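Local coordinates for protein peptidase S15/CocE/NonD (Thaumarchaeota archaeon SCGC AB-539-E09, PDB 4PF1) that is a serine aminopeptidase of the alpha/beta-hydrolase fold, related to the X-Pro dipeptidyl-peptidases, probably removing residues from the N-terminal end of peptides, at residues W326-G329 with Q330-D334; D298-G301 with S302-Y306; P263-S267 with F268-Q272. All coordinates share one frame; numbering follows the deposited sequence.

Contact 1: W326-G329 with Q330-D334; sequences WNHG and QGRRD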
loop_
_atom_site.group_PDB
_atom_site.type_symbol
_atom_site.label_atom_id
_atom_site.label_comp_id
_atom_site.label_asym_id
_atom_site.label_seq_id
_atom_site.Cartn_x
_atom_site.Cartn_y
_atom_site.Cartn_z
ATOM N N TRP A 326 -23.609 -4.290 6.730
ATOM C CA TRP A 326 -23.017 -2.976 6.786
ATOM C C TRP A 326 -22.561 -2.556 8.147
ATOM O O TRP A 326 -23.176 -2.897 9.155
ATOM C CB TRP A 326 -24.046 -1.945 6.274
ATOM C CG TRP A 326 -24.577 -2.239 4.901
ATOM C CD1 TRP A 326 -23.853 -2.577 3.795
ATOM C CD2 TRP A 326 -25.941 -2.130 4.469
ATOM N NE1 TRP A 326 -24.681 -2.703 2.705
ATOM C CE2 TRP A 326 -25.970 -2.440 3.090
ATOM C CE3 TRP A 326 -27.145 -1.795 5.115
ATOM C CZ2 TRP A 326 -27.162 -2.462 2.352
ATOM C CZ3 TRP A 326 -28.325 -1.834 4.387
ATOM C CH2 TRP A 326 -28.325 -2.146 3.018
ATOM N N ASN A 327 -21.514 -1.727 8.167
ATOM C CA ASN A 327 -21.086 -1.039 9.363
ATOM C C ASN A 327 -21.983 0.212 9.498
ATOM O O ASN A 327 -22.964 0.335 8.755
ATOM C CB ASN A 327 -19.580 -0.705 9.318
ATOM C CG ASN A 327 -19.134 0.298 8.272
ATOM O OD1 ASN A 327 -19.923 1.012 7.659
ATOM N ND2 ASN A 327 -17.832 0.424 8.107
ATOM N N HIS A 328 -21.641 1.145 10.387
ATOM C CA HIS A 328 -22.465 2.326 10.627
ATOM C C HIS A 328 -22.817 3.179 9.360
ATOM O O HIS A 328 -23.962 3.613 9.233
ATOM C CB HIS A 328 -21.834 3.218 11.693
ATOM C CG HIS A 328 -22.739 4.310 12.146
ATOM N ND1 HIS A 328 -24.040 4.050 12.535
ATOM C CD2 HIS A 328 -22.515 5.639 12.220
ATOM C CE1 HIS A 328 -24.562 5.225 12.835
ATOM N NE2 HIS A 328 -23.676 6.208 12.671
ATOM N N GLY A 329 -21.856 3.412 8.466
ATOM C CA GLY A 329 -22.096 4.272 7.306
ATOM C C GLY A 329 -22.243 3.615 5.942
ATOM O O GLY A 329 -22.554 4.307 4.966
ATOM N N GLN A 330 -22.055 2.282 5.858
ATOM C CA GLN A 330 -22.062 1.534 4.587
ATOM C C GLN A 330 -23.426 1.446 3.868
ATOM O O GLN A 330 -23.455 1.257 2.646
ATOM C CB GLN A 330 -21.487 0.141 4.778
ATOM C CG GLN A 330 -19.985 0.114 4.548
ATOM C CD GLN A 330 -19.382 -1.247 4.757
ATOM O OE1 GLN A 330 -19.808 -2.029 5.616
ATOM N NE2 GLN A 330 -18.342 -1.538 4.001
ATOM N N GLY A 331 -24.524 1.590 4.602
ATOM C CA GLY A 331 -25.855 1.606 3.998
ATOM C C GLY A 331 -26.078 2.872 3.181
ATOM O O GLY A 331 -26.894 2.885 2.253
ATOM N N ARG A 332 -25.300 3.936 3.495
ATOM C CA ARG A 332 -25.377 5.258 2.864
ATOM C C ARG A 332 -24.225 5.506 1.859
ATOM O O ARG A 332 -24.099 6.612 1.328
ATOM C CB ARG A 332 -25.380 6.347 3.948
ATOM C CG ARG A 332 -26.640 6.353 4.798
ATOM C CD ARG A 332 -26.468 7.211 6.031
ATOM N NE ARG A 332 -25.822 6.475 7.117
ATOM C CZ ARG A 332 -25.213 7.048 8.148
ATOM N NH1 ARG A 332 -25.154 8.371 8.243
ATOM N NH2 ARG A 332 -24.660 6.304 9.095
ATOM N N ARG A 333 -23.403 4.478 1.585
ATOM C CA ARG A 333 -22.299 4.583 0.627
ATOM C C ARG A 333 -22.052 3.218 -0.047
ATOM O O ARG A 333 -22.959 2.385 -0.089
ATOM C CB ARG A 333 -21.012 5.131 1.310
ATOM C CG ARG A 333 -20.421 4.243 2.420
ATOM C CD ARG A 333 -19.046 4.736 2.845
ATOM N NE ARG A 333 -18.473 3.936 3.932
ATOM C CZ ARG A 333 -17.696 2.869 3.751
ATOM N NH1 ARG A 333 -17.405 2.452 2.525
ATOM N NH2 ARG A 333 -17.212 2.209 4.795
ATOM N N ASP A 334 -20.839 3.013 -0.599
ATOM C CA ASP A 334 -20.426 1.753 -1.209
ATOM C C ASP A 334 -20.167 0.708 -0.120
ATOM O O ASP A 334 -19.655 1.050 0.953
ATOM C CB ASP A 334 -19.163 1.961 -2.060
ATOM C CG ASP A 334 -17.984 2.492 -1.266
ATOM O OD1 ASP A 334 -18.091 3.615 -0.724
ATOM O OD2 ASP A 334 -16.979 1.757 -1.134
HETATM O O HOH W 1 -25.628 3.420 7.076
#

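Contact 2: D298-G301 with S302-Y306; sequences DIYG and SPKLY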
loop_
_atom_site.group_PDB
_atom_site.type_symbol
_atom_site.label_atom_id
_atom_site.label_comp_id
_atom_site.label_asym_id
_atom_site.label_seq_id
_atom_site.Cartn_x
_atom_site.Cartn_y
_atom_site.Cartn_z
ATOM N N ASP A 298 -24.797 2.175 16.209
ATOM C CA ASP A 298 -26.230 2.023 16.516
ATOM C C ASP A 298 -26.758 0.662 16.033
ATOM O O ASP A 298 -27.595 0.601 15.128
ATOM C CB ASP A 298 -27.040 3.181 15.893
ATOM C CG ASP A 298 -26.647 4.545 16.420
ATOM O OD1 ASP A 298 -27.117 4.914 17.507
ATOM O OD2 ASP A 298 -25.872 5.238 15.741
ATOM N N ILE A 299 -26.268 -0.430 16.657
ATOM C CA ILE A 299 -26.618 -1.814 16.300
ATOM C C ILE A 299 -27.963 -2.278 16.935
ATOM O O ILE A 299 -28.500 -3.318 16.539
ATOM C CB ILE A 299 -25.441 -2.764 16.691
ATOM C CG1 ILE A 299 -25.402 -4.023 15.800
ATOM C CG2 ILE A 299 -25.422 -3.096 18.198
ATOM C CD1 ILE A 299 -24.023 -4.558 15.534
ATOM N N TYR A 300 -28.490 -1.512 17.904
ATOM C CA TYR A 300 -29.710 -1.849 18.651
ATOM C C TYR A 300 -30.978 -1.249 18.017
ATOM O O TYR A 300 -32.016 -1.919 17.952
ATOM C CB TYR A 300 -29.558 -1.348 20.108
ATOM C CG TYR A 300 -30.798 -1.454 20.969
ATOM C CD1 TYR A 300 -31.022 -2.572 21.766
ATOM C CD2 TYR A 300 -31.694 -0.394 21.068
ATOM C CE1 TYR A 300 -32.151 -2.669 22.575
ATOM C CE2 TYR A 300 -32.837 -0.486 21.858
ATOM C CZ TYR A 300 -33.058 -1.623 22.618
ATOM O OH TYR A 300 -34.158 -1.703 23.432
ATOM N N GLY A 301 -30.882 0.013 17.616
ATOM C CA GLY A 301 -31.984 0.821 17.109
ATOM C C GLY A 301 -32.915 0.271 16.045
ATOM O O GLY A 301 -34.123 0.158 16.282
ATOM N N SER A 302 -32.384 0.031 14.838
ATOM C CA SER A 302 -33.168 -0.382 13.668
ATOM C C SER A 302 -33.972 -1.704 13.876
ATOM O O SER A 302 -35.183 -1.681 13.637
ATOM C CB SER A 302 -32.284 -0.465 12.431
ATOM O OG SER A 302 -31.644 0.781 12.203
ATOM N N PRO A 303 -33.382 -2.837 14.364
ATOM C CA PRO A 303 -34.211 -4.042 14.583
ATOM C C PRO A 303 -35.274 -3.846 15.674
ATOM O O PRO A 303 -36.377 -4.380 15.541
ATOM C CB PRO A 303 -33.197 -5.117 14.969
ATOM C CG PRO A 303 -32.006 -4.384 15.425
ATOM C CD PRO A 303 -31.963 -3.092 14.696
ATOM N N LYS A 304 -34.963 -3.052 16.729
ATOM C CA LYS A 304 -35.928 -2.755 17.799
ATOM C C LYS A 304 -37.078 -1.890 17.248
ATOM O O LYS A 304 -38.225 -2.068 17.661
ATOM C CB LYS A 304 -35.242 -2.067 19.001
ATOM C CG LYS A 304 -36.132 -1.929 20.245
ATOM C CD LYS A 304 -36.113 -3.180 21.127
ATOM C CE LYS A 304 -37.177 -3.151 22.203
ATOM N NZ LYS A 304 -36.871 -2.176 23.283
ATOM N N LEU A 305 -36.772 -0.989 16.278
ATOM C CA LEU A 305 -37.777 -0.148 15.614
ATOM C C LEU A 305 -38.774 -1.005 14.857
ATOM O O LEU A 305 -39.975 -0.832 15.039
ATOM C CB LEU A 305 -37.129 0.862 14.651
ATOM C CG LEU A 305 -36.677 2.188 15.235
ATOM C CD1 LEU A 305 -36.008 3.037 14.167
ATOM C CD2 LEU A 305 -37.844 2.954 15.863
ATOM N N TYR A 306 -38.281 -1.955 14.023
ATOM C CA TYR A 306 -39.154 -2.864 13.279
ATOM C C TYR A 306 -40.010 -3.699 14.242
ATOM O O TYR A 306 -41.205 -3.837 14.014
ATOM C CB TYR A 306 -38.348 -3.783 12.328
ATOM C CG TYR A 306 -39.171 -4.924 11.754
ATOM C CD1 TYR A 306 -40.078 -4.705 10.720
ATOM C CD2 TYR A 306 -39.092 -6.205 12.291
ATOM C CE1 TYR A 306 -40.853 -5.743 10.207
ATOM C CE2 TYR A 306 -39.880 -7.245 11.802
ATOM C CZ TYR A 306 -40.764 -7.008 10.763
ATOM O OH TYR A 306 -41.534 -8.038 10.277
HETATM O O HOH W 2 -29.935 1.842 14.438
#

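Contact 3: P263-S267 with F268-Q272; sequences PSYDS and FWQQQ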
loop_
_atom_site.group_PDB
_atom_site.type_symbol
_atom_site.label_atom_id
_atom_site.label_comp_id
_atom_site.label_asym_id
_atom_site.label_seq_id
_atom_site.Cartn_x
_atom_site.Cartn_y
_atom_site.Cartn_z
ATOM N N PRO A 263 -26.648 7.576 35.306
ATOM C CA PRO A 263 -25.911 6.373 34.861
ATOM C C PRO A 263 -26.829 5.159 34.636
ATOM O O PRO A 263 -26.522 4.313 33.797
ATOM C CB PRO A 263 -24.921 6.120 36.001
ATOM C CG PRO A 263 -25.567 6.709 37.206
ATOM C CD PRO A 263 -26.391 7.875 36.734
ATOM N N SER A 264 -27.956 5.087 35.374
ATOM C CA SER A 264 -28.929 3.995 35.267
ATOM C C SER A 264 -30.067 4.345 34.291
ATOM O O SER A 264 -30.283 5.521 33.987
ATOM C CB SER A 264 -29.497 3.649 36.640
ATOM O OG SER A 264 -30.414 4.634 37.087
ATOM N N TYR A 265 -30.802 3.318 33.821
ATOM C CA TYR A 265 -31.923 3.455 32.884
ATOM C C TYR A 265 -33.156 4.015 33.614
ATOM O O TYR A 265 -34.184 3.339 33.713
ATOM C CB TYR A 265 -32.226 2.085 32.231
ATOM C CG TYR A 265 -33.086 2.136 30.984
ATOM C CD1 TYR A 265 -32.667 2.828 29.851
ATOM C CD2 TYR A 265 -34.272 1.412 30.902
ATOM C CE1 TYR A 265 -33.433 2.847 28.687
ATOM C CE2 TYR A 265 -35.048 1.422 29.744
ATOM C CZ TYR A 265 -34.623 2.141 28.637
ATOM O OH TYR A 265 -35.380 2.157 27.491
ATOM N N ASP A 266 -33.045 5.260 34.128
ATOM C CA ASP A 266 -34.120 5.915 34.874
ATOM C C ASP A 266 -35.122 6.597 33.926
ATOM O O ASP A 266 -35.085 6.347 32.716
ATOM C CB ASP A 266 -33.548 6.922 35.903
ATOM C CG ASP A 266 -32.590 7.974 35.358
ATOM O OD1 ASP A 266 -32.643 8.258 34.140
ATOM O OD2 ASP A 266 -31.822 8.544 36.158
ATOM N N SER A 267 -36.017 7.453 34.480
ATOM C CA SER A 267 -37.054 8.174 33.733
ATOM C C SER A 267 -36.483 8.977 32.556
ATOM O O SER A 267 -37.138 9.068 31.522
ATOM C CB SER A 267 -37.834 9.103 34.659
ATOM O OG SER A 267 -37.004 10.124 35.192
ATOM N N PHE A 268 -35.260 9.546 32.711
ATOM C CA PHE A 268 -34.591 10.346 31.677
ATOM C C PHE A 268 -34.365 9.544 30.386
ATOM O O PHE A 268 -34.574 10.076 29.292
ATOM C CB PHE A 268 -33.245 10.899 32.202
ATOM C CG PHE A 268 -32.405 11.626 31.174
ATOM C CD1 PHE A 268 -32.676 12.948 30.838
ATOM C CD2 PHE A 268 -31.326 10.998 30.562
ATOM C CE1 PHE A 268 -31.902 13.619 29.886
ATOM C CE2 PHE A 268 -30.551 11.669 29.609
ATOM C CZ PHE A 268 -30.840 12.977 29.283
ATOM N N TRP A 269 -33.916 8.282 30.514
ATOM C CA TRP A 269 -33.626 7.427 29.366
ATOM C C TRP A 269 -34.868 6.680 28.880
ATOM O O TRP A 269 -35.029 6.496 27.672
ATOM C CB TRP A 269 -32.504 6.436 29.701
ATOM C CG TRP A 269 -31.172 7.081 29.956
ATOM C CD1 TRP A 269 -30.486 7.105 31.135
ATOM C CD2 TRP A 269 -30.358 7.782 29.002
ATOM N NE1 TRP A 269 -29.295 7.777 30.976
ATOM C CE2 TRP A 269 -29.186 8.195 29.674
ATOM C CE3 TRP A 269 -30.494 8.079 27.633
ATOM C CZ2 TRP A 269 -28.165 8.907 29.032
ATOM C CZ3 TRP A 269 -29.482 8.787 26.998
ATOM C CH2 TRP A 269 -28.337 9.197 27.695
ATOM N N GLN A 270 -35.741 6.248 29.811
ATOM C CA GLN A 270 -36.974 5.523 29.479
ATOM C C GLN A 270 -37.925 6.385 28.617
ATOM O O GLN A 270 -38.501 5.875 27.654
ATOM C CB GLN A 270 -37.689 5.049 30.756
ATOM C CG GLN A 270 -36.954 3.926 31.484
ATOM C CD GLN A 270 -37.732 3.398 32.657
ATOM O OE1 GLN A 270 -38.737 2.702 32.499
ATOM N NE2 GLN A 270 -37.266 3.689 33.865
ATOM N N GLN A 271 -38.043 7.693 28.940
ATOM C CA GLN A 271 -38.905 8.644 28.218
ATOM C C GLN A 271 -38.347 9.027 26.834
ATOM O O GLN A 271 -39.101 9.533 25.998
ATOM C CB GLN A 271 -39.107 9.922 29.046
ATOM C CG GLN A 271 -40.119 9.785 30.174
ATOM C CD GLN A 271 -40.200 11.045 31.004
ATOM O OE1 GLN A 271 -40.466 12.143 30.500
ATOM N NE2 GLN A 271 -39.985 10.909 32.302
ATOM N N GLN A 272 -37.033 8.827 26.606
ATOM C CA GLN A 272 -36.383 9.207 25.346
ATOM C C GLN A 272 -36.235 8.046 24.347
ATOM O O GLN A 272 -35.874 8.295 23.191
ATOM C CB GLN A 272 -35.015 9.835 25.616
ATOM C CG GLN A 272 -35.100 11.281 26.075
ATOM C CD GLN A 272 -33.737 11.857 26.317
ATOM O OE1 GLN A 272 -33.157 12.528 25.458
ATOM N NE2 GLN A 272 -33.182 11.579 27.481
#

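Contact 1: W326-G329 with Q330-D334
N327 and Q330 hold this loop by two side-chain-to-backbone hydrogen bonds that run in opposite senses. N327 N donates to Q330 OE1 at 3.1 Å, in the carbonyl plane and on a lone pair of the amide oxygen. In return Q330 N reaches N327 OD1, also at 3.1 Å, but the bond is bent and weak. G329 N makes a second weak bond to the same OD1. N327 can serve both because its CG sits between the backbone N and the carbonyl carbon (chi1 66°), which folds the amide back over the turn. The far ends of both amides are held elsewhere: N327 ND2 by G454 O, Q330 NE2 by S337 O.

R332 bonds to the carbonyls of H328 and G329. Its NH2 donates to H328 O at 2.8 Å. The oxygen lies near the guanidinium plane, while the donor stands above the carbonyl plane. Water 1 bridges H328 O and R332 NE. R332 N donates to G329 O.

The loop follows strand 319-324 of the alpha/beta-hydrolase sheet, where this fold carries its catalytic histidine. H328 fits that role: ND1 bonds to D295 and NE2 to S161, consistent with a Ser-His-Asp triad. The same R332 NH2 lies over the centre of the H328 ring, 3.7 Å from H328 NE2, with the guanidinium plane steep to the ring (78°).

Apolar packing falls to W326. G331 CA makes a CH-pi contact over its six-membered ring, 4.0 Å from the centroid and offset toward the rim. W326 CB touches Q330 CB at 3.6 Å. W326 NE1 donates to T347.

Contact 2: D298-G301 with S302-Y306
One face of the Y300 ring carries K304 CB, which stands 4.0 Å above the plane and toward the rim. The rest of the lysine chain follows the tyrosine outward, and the two side chains lie side by side, pointing the same way. K304 CD passes 3.7 Å from Y300 CZ. This is an i to i+4 pair at the N-terminal end of helix 301-309, in the S15 catalytic domain with its alpha/beta-hydrolase fold.

The polar ends meet beyond the ring. K304 NZ donates to Y300 OH at 2.8 Å. Bends at chi2 (85°) and chi4 (-72°) turn the lysine chain back to the phenol oxygen. D275 forms a salt bridge to the same NZ.

Backbone bonds start the helix under this pair. L305 N donates to G301 O at 2.9 Å. The bond from K304 N to Y300 O is long and weak. P303 CD lies 3.5 Å from Y300 O. P303 has no N-H to give, which costs nothing in the first turn, where N-H groups have no helix acceptor before them. D194 OD1 accepts from G301 N and so ties the start of the helix to another loop.

Toward the sheet, S302 and L305 touch I289 of strand 287-292, and S302 and P303 touch F321 of strand 319-324. D298, in the loop leading to the helix, bonds through its N to D295, the probable triad aspartate. Water 2 joins this loop to the helix: it donates to D298 O at 2.7 Å and accepts from S302 OG at 3.0 Å.

Contact 3: P263-S267 with F268-Q272
Y265 swings its ring out to W269 and Q270 because its CG lies opposite the backbone N (chi1 -164°), while Q270 has CG opposite its own carbonyl carbon (chi1 -70°) and runs back over that ring. Q270 CG makes a CH-pi contact with one face, 4.0 Å from the ring centroid. The Q270 amide continues almost parallel to the tyrosine, with the two planes 19° apart. Its NE2 gives a weak bond to Y265 O. W269 CB approaches obliquely on the same side of the ring plane, beside CD1 and CE1, 3.6 Å from Y265 CD1.

Y265 centres an inverse gamma turn, with a weak D266 N to S264 O bond. D266 follows directly as the N-cap of the short helix 267-270. With its CG between the backbone N and the carbonyl carbon, OD1 turns back and accepts from F268 N at 3.2 Å, a bent and weak capping bond. OD2 bonds to H262 ND1, so a second residue positions the cap. D266 O takes two backbone donors: a straight bond from Q270 N at 3.0 Å and a weak one from W269 N. Q271 N to S267 O adds a further i+4 bond.

W269 turns an edge to the loop. S264 O lies near the ring plane, 3.3 Å from W269 CD1, and W269 NE1 donates to H262 O. F268 CD2 stands over the centre of the W269 ring. Q272 NE2 is placed over the F268 ring and donates to F268 O at 2.7 Å, nearly linear.

Y265 pairs with F541 by backbone bonds. F268 packs on E13 of the second subunit and stacks on H262. On helix 254-261, W269 packs against F255 and L259, and F268 touches K258.

The three contacts lie in series along the chain. Contacts 1 and 2 are the inner ones: contact 1 on a loop after strand 319-324, contact 2 on the loop and helix after the neighbouring strand 287-292. They meet where H328 CE1 approaches D298 OD2 at 3.2 Å, beside the probable triad. Contact 3 lies farther from the chain centre and holds several exposed residues; its nearest atoms are about 6 Å from contact 2 and about 15 Å from contact 1. Contacts 2 and 3 both begin helices, the former with a lysine-tyrosine pair, the latter with an aspartate cap. Contact 1 has no regular helix and relies on amide and guanidinium bonds to the backbone.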